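Local coordinates for hypoxanthine phosphoribosyltransferase (Leishmania donovani, PDB 7CMJ), which transfers the phosphoribosyl group of phosphoribosylpyrophosphate onto hypoxanthine or guanine, making inosine or guanosine monophosphate in purine salvage, at residues E46-F51 and N118-I123; D126-A131 and R161-L166; V152-K157 and I180-D185. One frame throughout, in Å; residues are numbered along the deposited sequence.

Overall arrangement
All three contacts lie within the phosphoribosyltransferase domain. Interaction 1 closes along the chain before the others open, while interactions 2 and 3 alternate their segments. Interactions 1 and 3 share the mixed sheet: strands 120-125 and 148-153 are neighbours in it, and Ile123 O reaches Val152 N at 2.9 Å although the contact centres are about 23 Å apart. Interaction 2 lies about 20 Å from interaction 1 and about 13 Å from interaction 3, centre to centre. Asp126 O meets Leu155 N at 2.8 Å, tying the loop after strand 120-125 to segment 152-157. Interaction 1 is packing away from the ions, whereas interactions 2 and 3 include metal-binding residues and probable nucleotide-binding residues.

Interaction 1. Residues E46-F51 and N118-I123; sequences EDYRSF and NRHILI
His120, which meets both Tyr48 and Phe51, has its imidazole held from outside the contact by a hydrogen bond between ND1 and Ser148 OG, at the start of strand 148-153. With ND1 held there, CE1 and NE2 meet Phe51: His120 CE1 approaches Phe51 CD1 to 3.5 Å, and His120 NE2 lies 3.7 Å from the same carbon. ND1 itself sits over one face of the phenyl ring. The two rings are neither stacked nor edge-to-face; their centroids are 4.7 Å apart and their planes meet at 57°. His120 CG is anti to the carbonyl carbon (chi1 -55°), which sends the imidazole from the strand towards the loop that follows helix 30-47.

Tyr48 uses a different part of the histidine. Its CE1 touches His120 CB at 4.0 Å, and the two side chains run alongside each other, pointing opposite ways. Beyond the ring, Tyr48 OH ends 4.3 Å from Leu122 CD1, a loose van der Waals approach of the hydroxyl oxygen to a methyl. Tyr48 is the first residue to leave helical geometry after helix 30-47, and a backbone bond from Phe51 N to Tyr48 O (3.1 Å) curls the chain back so that both aromatic side chains face strand 120-125. Leu59 and Lys150 also pack against Tyr48, while Leu53 lies against His120. Ile121, between the two strand residues in contact, points away and packs on Met141 of helix 131-142, on the other face of the sheet.

The contact joins the turn after helix 30-47 to the beginning of strand 120-125. Phe51 is exposed and poorly ordered, so the imidazole, bonded to Ser148, is probably the better fixed partner. Phe51 meets that ring and Tyr48 rests on CB; with no polar bond between the segments, the attraction is probably mainly dispersive.

Interaction 2. Residues D126-A131 and R161-L166; sequences DIVDSA and RKVEVL. With BA (barium ion), chain D.
The flat group at this contact is the carbonyl of Ala131, whose O is met by Leu166 CD1 at 3.6 Å; the same methyl also reaches Ala131 CB at 3.9 Å. The remaining touches are between methyl groups. Val128 CG1 meets Val163 CG1 at 3.6 Å, the two valine side chains passing antiparallel, while Val163 CG2 approaches Ala131 CB at 4.1 Å. Val163 holds CG1 anti to its backbone N (chi1 -171°), and each of its two methyls thus serves a different residue of the loop. Leu134 of helix 131-142 packs on both Val128 and Leu166, extending this apolar patch.

The polar groups of the loop lie away from short helix 161-164. Asp126 OD2 binds the barium ion at 2.5 Å, alongside Glu125 and two waters. Asp129, the probable proton acceptor, forms a salt bridge through OD1 with Lys157 NZ, and Ser130 caps the start of helix 131-142. Helix 161-164 and Leu166 just after it pack against Val128 and Ala131 of segment 126-131, which runs from the metal-binding acids into helix 131-142 and belongs to the phosphoribosylpyrophosphate-binding motif of type I phosphoribosyltransferases.

Interaction 3. Residues V152-K157 and I180-D185; sequences VVLLDK and IGYGMD. With MG (magnesium ion), chain C.
Apolar contacts join the segments at two points. Leu154 CD2 meets the ring of Tyr182 at CD2, 3.7 Å away, with the leucine and tyrosine side chains roughly perpendicular. Leu154 turns CG anti to its own backbone N (chi1 168°), pushing the methyl towards the tyrosine. Next to this pair, Leu155 CD1 touches Met184 CE at 3.9 Å and Met184 SD at 4.0 Å; the bend at the last methionine torsion (chi3 -71°) folds CE round to the leucine, beside the sulfur. Phe71 of helix 69-81 packs on both Leu154 and Tyr182, and Ile196 of strand 196-199 packs on both leucines.

Backbone bonds shape the loop 180-185. Met184 N binds Gly181 O at 2.8 Å, and Gly181 N returns a bond to Met184 O at 3.0 Å. They close a type I' turn with Tyr182 and Gly183 at its corner, both at positive phi, and the turn aims Tyr182 and Met184 at segment 152-157.

Polar and metal bonds engage the ends of Tyr182 and Asp185. Tyr182 OH is hydrogen-bonded to Asp74 OD1, and Arg77 of the second subunit packs on the same tyrosine. Asp185 OD1 binds the magnesium ion at 2.2 Å, three waters share that ion, and Asp185 OD2 is hydrogen-bonded to Glu188 N.

The chemistry divides along the turn: buried hydrocarbon, ring and thioether surfaces hold it to the leucines, while the carboxylate just beyond Met184 binds a hydrated magnesium ion. Met184 also packs on Asp126, itself a ligand of the barium ion. The methionine packing probably restrains the chain next to Asp185, in a loop that binds magnesium here and probably contributes to the nucleotide site.

Interaction 1. Residues E46-F51 and N118-I123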
loop_
_atom_site.group_PDB
_atom_site.type_symbol
_atom_site.label_atom_id
_atom_site.label_comp_id
_atom_site.label_asym_id
_atom_site.label_seq_id
_atom_site.Cartn_x
_atom_site.Cartn_y
_atom_site.Cartn_z
ATOM N N GLU A 46 19.681 20.415 20.737
ATOM C CA GLU A 46 19.640 20.913 22.106
ATOM C C GLU A 46 18.390 20.425 22.829
ATOM O O GLU A 46 18.456 20.046 24.001
ATOM C CB GLU A 46 19.696 22.442 22.123
ATOM N N ASP A 47 17.246 20.390 22.135
ATOM C CA ASP A 47 15.977 20.065 22.787
ATOM C C ASP A 47 15.887 18.592 23.199
ATOM O O ASP A 47 15.221 18.274 24.192
ATOM C CB ASP A 47 14.803 20.436 21.873
ATOM C CG ASP A 47 14.612 21.951 21.728
ATOM O OD1 ASP A 47 15.376 22.732 22.345
ATOM O OD2 ASP A 47 13.695 22.364 20.983
ATOM N N TYR A 48 16.545 17.686 22.471
ATOM C CA TYR A 48 16.511 16.259 22.771
ATOM C C TYR A 48 17.758 15.775 23.520
ATOM O O TYR A 48 17.952 14.562 23.661
ATOM C CB TYR A 48 16.349 15.449 21.475
ATOM C CG TYR A 48 14.996 15.531 20.783
ATOM C CD1 TYR A 48 14.064 14.501 20.910
ATOM C CD2 TYR A 48 14.660 16.611 19.969
ATOM C CE1 TYR A 48 12.824 14.557 20.268
ATOM C CE2 TYR A 48 13.415 16.677 19.319
ATOM C CZ TYR A 48 12.501 15.645 19.474
ATOM O OH TYR A 48 11.272 15.691 18.835
ATOM N N ARG A 49 18.626 16.681 23.977
ATOM C CA ARG A 49 19.784 16.236 24.749
ATOM C C ARG A 49 19.346 15.500 26.010
ATOM O O ARG A 49 19.914 14.458 26.365
ATOM C CB ARG A 49 20.675 17.425 25.115
ATOM N N SER A 50 18.320 16.016 26.685
ATOM C CA SER A 50 17.845 15.398 27.915
ATOM C C SER A 50 17.302 13.997 27.682
ATOM O O SER A 50 17.267 13.188 28.616
ATOM C CB SER A 50 16.759 16.271 28.551
ATOM O OG SER A 50 15.521 16.146 27.861
ATOM N N PHE A 51 16.887 13.686 26.462
ATOM C CA PHE A 51 16.191 12.428 26.242
ATOM C C PHE A 51 17.137 11.257 26.055
ATOM O O PHE A 51 16.657 10.131 25.867
ATOM C CB PHE A 51 15.248 12.547 25.041
ATOM C CG PHE A 51 13.930 13.173 25.384
ATOM C CD1 PHE A 51 12.983 12.463 26.103
ATOM C CD2 PHE A 51 13.646 14.479 25.014
ATOM C CE1 PHE A 51 11.768 13.035 26.437
ATOM C CE2 PHE A 51 12.433 15.059 25.344
ATOM C CZ PHE A 51 11.492 14.333 26.057
ATOM N N ASN A 118 6.767 3.875 21.632
ATOM C CA ASN A 118 7.709 4.429 22.600
ATOM C C ASN A 118 8.995 4.935 21.939
ATOM O O ASN A 118 10.103 4.728 22.442
ATOM C CB ASN A 118 8.025 3.413 23.685
ATOM C CG ASN A 118 8.551 4.069 24.925
ATOM O OD1 ASN A 118 7.923 4.980 25.459
ATOM N ND2 ASN A 118 9.713 3.622 25.394
ATOM N N ARG A 119 8.845 5.607 20.802
ATOM C CA ARG A 119 9.951 6.241 20.106
ATOM C C ARG A 119 9.640 7.714 19.903
ATOM O O ARG A 119 8.483 8.146 19.987
ATOM C CB ARG A 119 10.214 5.587 18.752
ATOM C CG ARG A 119 10.513 4.122 18.849
ATOM C CD ARG A 119 11.971 3.988 19.175
ATOM N NE ARG A 119 12.190 3.120 20.313
ATOM C CZ ARG A 119 12.429 1.821 20.202
ATOM N NH1 ARG A 119 12.475 1.257 18.999
ATOM N NH2 ARG A 119 12.600 1.090 21.295
ATOM N N HIS A 120 10.687 8.486 19.630
ATOM C CA HIS A 120 10.531 9.909 19.381
ATOM C C HIS A 120 10.460 10.144 17.880
ATOM O O HIS A 120 11.404 9.835 17.143
ATOM C CB HIS A 120 11.652 10.719 20.022
ATOM C CG HIS A 120 11.819 10.470 21.491
ATOM N ND1 HIS A 120 10.964 10.989 22.444
ATOM C CD2 HIS A 120 12.770 9.790 22.176
ATOM C CE1 HIS A 120 11.367 10.620 23.647
ATOM N NE2 HIS A 120 12.464 9.895 23.514
ATOM N N ILE A 121 9.345 10.705 17.433
ATOM C CA ILE A 121 9.075 10.876 16.014
ATOM C C ILE A 121 9.013 12.352 15.682
ATOM O O ILE A 121 8.402 13.147 16.409
ATOM C CB ILE A 121 7.755 10.210 15.596
ATOM C CG1 ILE A 121 7.736 8.745 16.010
ATOM C CG2 ILE A 121 7.526 10.410 14.093
ATOM C CD1 ILE A 121 6.389 8.185 15.836
ATOM N N LEU A 122 9.618 12.706 14.566
ATOM C CA LEU A 122 9.522 14.038 14.001
ATOM C C LEU A 122 8.885 13.907 12.624
ATOM O O LEU A 122 9.470 13.301 11.722
ATOM C CB LEU A 122 10.900 14.679 13.926
ATOM C CG LEU A 122 10.932 16.188 13.715
ATOM C CD1 LEU A 122 10.172 16.857 14.839
ATOM C CD2 LEU A 122 12.392 16.673 13.655
ATOM N N ILE A 123 7.671 14.431 12.472
ATOM C CA ILE A 123 7.013 14.461 11.168
ATOM C C ILE A 123 7.696 15.533 10.327
ATOM O O ILE A 123 7.764 16.700 10.732
ATOM C CB ILE A 123 5.508 14.738 11.305
ATOM C CG1 ILE A 123 4.819 13.608 12.063
ATOM C CG2 ILE A 123 4.867 14.914 9.939
ATOM C CD1 ILE A 123 3.337 13.839 12.284
#

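Interaction 2. Residues D126-A131 and R161-L166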
loop_
_atom_site.group_PDB
_atom_site.type_symbol
_atom_site.label_atom_id
_atom_site.label_comp_id
_atom_site.label_asym_id
_atom_site.label_seq_id
_atom_site.Cartn_x
_atom_site.Cartn_y
_atom_site.Cartn_z
ATOM N N ASP A 126 7.334 19.760 4.121
ATOM C CA ASP A 126 7.828 20.897 3.352
ATOM C C ASP A 126 7.005 22.163 3.636
ATOM O O ASP A 126 7.566 23.233 3.878
ATOM C CB ASP A 126 7.819 20.540 1.857
ATOM C CG ASP A 126 6.470 20.048 1.398
ATOM O OD1 ASP A 126 6.285 19.721 0.202
ATOM O OD2 ASP A 126 5.574 19.994 2.267
ATOM N N ILE A 127 5.674 22.051 3.599
ATOM C CA ILE A 127 4.731 23.122 3.898
ATOM C C ILE A 127 3.532 22.501 4.597
ATOM O O ILE A 127 3.167 21.354 4.322
ATOM C CB ILE A 127 4.223 23.846 2.634
ATOM C CG1 ILE A 127 5.364 24.416 1.832
ATOM C CG2 ILE A 127 3.249 24.991 2.980
ATOM C CD1 ILE A 127 4.971 24.582 0.422
ATOM N N VAL A 128 2.896 23.278 5.474
ATOM C CA VAL A 128 1.620 22.901 6.076
ATOM C C VAL A 128 0.513 23.497 5.207
ATOM O O VAL A 128 0.153 24.666 5.364
ATOM C CB VAL A 128 1.511 23.386 7.523
ATOM C CG1 VAL A 128 0.129 23.067 8.073
ATOM C CG2 VAL A 128 2.599 22.788 8.391
ATOM N N ASP A 129 -0.037 22.700 4.285
ATOM C CA ASP A 129 -1.064 23.214 3.384
ATOM C C ASP A 129 -2.482 22.884 3.836
ATOM O O ASP A 129 -3.433 23.454 3.297
ATOM C CB ASP A 129 -0.844 22.707 1.949
ATOM C CG ASP A 129 -0.300 23.802 1.017
ATOM O OD1 ASP A 129 -0.538 25.011 1.274
ATOM O OD2 ASP A 129 0.376 23.450 0.024
ATOM N N SER A 130 -2.646 22.005 4.815
ATOM C CA SER A 130 -3.961 21.763 5.401
ATOM C C SER A 130 -3.746 21.401 6.862
ATOM O O SER A 130 -3.176 20.351 7.172
ATOM C CB SER A 130 -4.715 20.664 4.652
ATOM O OG SER A 130 -5.681 20.034 5.482
ATOM N N ALA A 131 -4.178 22.274 7.761
ATOM C CA ALA A 131 -3.991 21.977 9.170
ATOM C C ALA A 131 -4.743 20.712 9.569
ATOM O O ALA A 131 -4.220 19.891 10.330
ATOM C CB ALA A 131 -4.424 23.169 10.015
ATOM N N ARG A 161 -3.143 31.161 15.001
ATOM C CA ARG A 161 -2.749 30.295 16.110
ATOM C C ARG A 161 -3.108 28.834 15.855
ATOM O O ARG A 161 -2.412 27.929 16.339
ATOM C CB ARG A 161 -3.389 30.790 17.412
ATOM C CG ARG A 161 -3.120 29.904 18.618
ATOM C CD ARG A 161 -2.988 30.702 19.904
ATOM N NE ARG A 161 -2.705 29.824 21.037
ATOM C CZ ARG A 161 -3.602 29.473 21.956
ATOM N NH1 ARG A 161 -3.258 28.666 22.950
ATOM N NH2 ARG A 161 -4.843 29.933 21.881
ATOM N N LYS A 162 -4.169 28.584 15.086
ATOM C CA LYS A 162 -4.610 27.215 14.837
ATOM C C LYS A 162 -3.480 26.362 14.260
ATOM O O LYS A 162 -3.105 25.331 14.827
ATOM C CB LYS A 162 -5.811 27.204 13.889
ATOM N N VAL A 163 -2.910 26.796 13.137
ATOM C CA VAL A 163 -1.816 26.052 12.519
ATOM C C VAL A 163 -0.567 26.070 13.401
ATOM O O VAL A 163 0.056 25.027 13.643
ATOM C CB VAL A 163 -1.510 26.624 11.124
ATOM C CG1 VAL A 163 -0.532 25.707 10.378
ATOM C CG2 VAL A 163 -2.806 26.879 10.348
ATOM N N GLU A 164 -0.178 27.261 13.885
ATOM C CA GLU A 164 1.143 27.443 14.481
ATOM C C GLU A 164 1.361 26.526 15.683
ATOM O O GLU A 164 2.488 26.074 15.919
ATOM C CB GLU A 164 1.337 28.917 14.853
ATOM C CG GLU A 164 2.738 29.503 14.544
ATOM C CD GLU A 164 3.247 29.254 13.105
ATOM O OE1 GLU A 164 4.301 28.604 12.963
ATOM O OE2 GLU A 164 2.625 29.725 12.123
ATOM N N VAL A 165 0.299 26.216 16.433
ATOM C CA VAL A 165 0.412 25.271 17.544
ATOM C C VAL A 165 0.726 23.864 17.055
ATOM O O VAL A 165 1.172 23.018 17.841
ATOM C CB VAL A 165 -0.872 25.266 18.402
ATOM C CG1 VAL A 165 -1.942 24.370 17.776
ATOM C CG2 VAL A 165 -0.563 24.814 19.813
ATOM N N LEU A 166 0.503 23.585 15.771
ATOM C CA LEU A 166 0.832 22.271 15.239
ATOM C C LEU A 166 2.311 22.162 14.886
ATOM O O LEU A 166 2.913 21.097 15.074
ATOM C CB LEU A 166 -0.030 21.969 14.013
ATOM C CG LEU A 166 -1.532 21.724 14.215
ATOM C CD1 LEU A 166 -2.245 21.558 12.873
ATOM C CD2 LEU A 166 -1.779 20.511 15.106
HETATM BA BA BA D . 3.992 18.088 2.074
HETATM O O HOH W 1 2.414 19.970 2.507
HETATM O O HOH W 2 6.200 16.282 2.219
#

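Interaction 3. Residues V152-K157 and I180-D185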
loop_
_atom_site.group_PDB
_atom_site.type_symbol
_atom_site.label_atom_id
_atom_site.label_comp_id
_atom_site.label_asym_id
_atom_site.label_seq_id
_atom_site.Cartn_x
_atom_site.Cartn_y
_atom_site.Cartn_z
ATOM N N VAL A 152 8.427 19.147 12.062
ATOM C CA VAL A 152 9.354 20.120 11.497
ATOM C C VAL A 152 8.856 20.489 10.109
ATOM O O VAL A 152 8.620 19.612 9.269
ATOM C CB VAL A 152 10.802 19.598 11.438
ATOM C CG1 VAL A 152 10.915 18.337 10.551
ATOM C CG2 VAL A 152 11.723 20.706 10.928
ATOM N N VAL A 153 8.682 21.784 9.876
ATOM C CA VAL A 153 8.143 22.286 8.620
ATOM C C VAL A 153 9.177 23.206 8.004
ATOM O O VAL A 153 9.657 24.130 8.666
ATOM C CB VAL A 153 6.802 23.017 8.818
ATOM C CG1 VAL A 153 6.040 23.061 7.489
ATOM C CG2 VAL A 153 5.979 22.323 9.887
ATOM N N LEU A 154 9.529 22.949 6.741
ATOM C CA LEU A 154 10.599 23.731 6.137
ATOM C C LEU A 154 10.122 25.146 5.851
ATOM O O LEU A 154 10.774 26.117 6.232
ATOM C CB LEU A 154 11.113 23.057 4.857
ATOM C CG LEU A 154 12.015 24.023 4.081
ATOM C CD1 LEU A 154 13.400 24.087 4.754
ATOM C CD2 LEU A 154 12.130 23.611 2.616
ATOM N N LEU A 155 8.963 25.278 5.250
ATOM C CA LEU A 155 8.374 26.558 4.913
ATOM C C LEU A 155 7.179 26.814 5.824
ATOM O O LEU A 155 6.126 26.188 5.662
ATOM C CB LEU A 155 7.939 26.572 3.454
ATOM C CG LEU A 155 9.051 26.530 2.421
ATOM C CD1 LEU A 155 8.425 26.762 1.059
ATOM C CD2 LEU A 155 10.136 27.579 2.722
ATOM N N ASP A 156 7.343 27.728 6.781
ATOM C CA ASP A 156 6.237 28.256 7.576
ATOM C C ASP A 156 5.629 29.445 6.832
ATOM O O ASP A 156 6.235 30.519 6.760
ATOM C CB ASP A 156 6.742 28.660 8.956
ATOM C CG ASP A 156 5.631 28.826 9.972
ATOM O OD1 ASP A 156 4.548 28.215 9.816
ATOM O OD2 ASP A 156 5.860 29.579 10.940
ATOM N N LYS A 157 4.440 29.252 6.263
ATOM C CA LYS A 157 3.662 30.275 5.576
ATOM C C LYS A 157 2.699 30.942 6.551
ATOM O O LYS A 157 2.401 30.389 7.621
ATOM C CB LYS A 157 2.889 29.654 4.401
ATOM C CG LYS A 157 1.982 28.491 4.795
ATOM C CD LYS A 157 1.195 27.913 3.621
ATOM C CE LYS A 157 -0.295 28.241 3.720
ATOM N NZ LYS A 157 -1.122 27.380 2.820
ATOM N N ILE A 180 8.014 26.194 -5.944
ATOM C CA ILE A 180 8.563 25.033 -6.613
ATOM C C ILE A 180 9.989 24.854 -6.113
ATOM O O ILE A 180 10.556 25.728 -5.452
ATOM C CB ILE A 180 8.526 25.174 -8.146
ATOM C CG1 ILE A 180 9.073 26.530 -8.553
ATOM C CG2 ILE A 180 7.123 25.095 -8.644
ATOM C CD1 ILE A 180 9.170 26.677 -10.028
ATOM N N GLY A 181 10.565 23.697 -6.431
ATOM C CA GLY A 181 11.953 23.425 -6.131
ATOM C C GLY A 181 12.141 22.755 -4.786
ATOM O O GLY A 181 11.224 22.640 -3.972
ATOM N N TYR A 182 13.376 22.307 -4.559
ATOM C CA TYR A 182 13.779 21.669 -3.304
ATOM C C TYR A 182 12.784 20.585 -2.899
ATOM O O TYR A 182 12.323 20.518 -1.762
ATOM C CB TYR A 182 13.967 22.707 -2.188
ATOM C CG TYR A 182 14.879 22.231 -1.064
ATOM C CD1 TYR A 182 16.260 22.152 -1.253
ATOM C CD2 TYR A 182 14.359 21.846 0.180
ATOM C CE1 TYR A 182 17.104 21.710 -0.243
ATOM C CE2 TYR A 182 15.196 21.393 1.199
ATOM C CZ TYR A 182 16.573 21.328 0.978
ATOM O OH TYR A 182 17.416 20.890 1.977
ATOM N N GLY A 183 12.442 19.729 -3.856
ATOM C CA GLY A 183 11.501 18.656 -3.626
ATOM C C GLY A 183 10.055 18.995 -3.922
ATOM O O GLY A 183 9.270 18.088 -4.215
ATOM N N MET A 184 9.680 20.264 -3.857
ATOM C CA MET A 184 8.292 20.660 -4.047
ATOM C C MET A 184 7.987 20.879 -5.523
ATOM O O MET A 184 8.861 21.261 -6.306
ATOM C CB MET A 184 7.978 21.918 -3.238
ATOM C CG MET A 184 8.210 21.701 -1.756
ATOM S SD MET A 184 8.196 23.227 -0.809
ATOM C CE MET A 184 9.736 23.970 -1.358
ATOM N N ASP A 185 6.728 20.639 -5.893
ATOM C CA ASP A 185 6.358 20.403 -7.280
ATOM C C ASP A 185 5.315 21.390 -7.785
ATOM O O ASP A 185 4.575 22.021 -7.021
ATOM C CB ASP A 185 5.816 18.974 -7.485
ATOM C CG ASP A 185 4.342 18.835 -7.097
ATOM O OD1 ASP A 185 4.006 19.062 -5.911
ATOM O OD2 ASP A 185 3.516 18.489 -7.976
HETATM MG MG MG C . 2.254 18.814 -4.673
HETATM O O HOH W 3 0.702 17.814 -6.104
HETATM O O HOH W 4 2.095 21.260 -4.938
HETATM O O HOH W 5 3.988 19.717 -3.505
#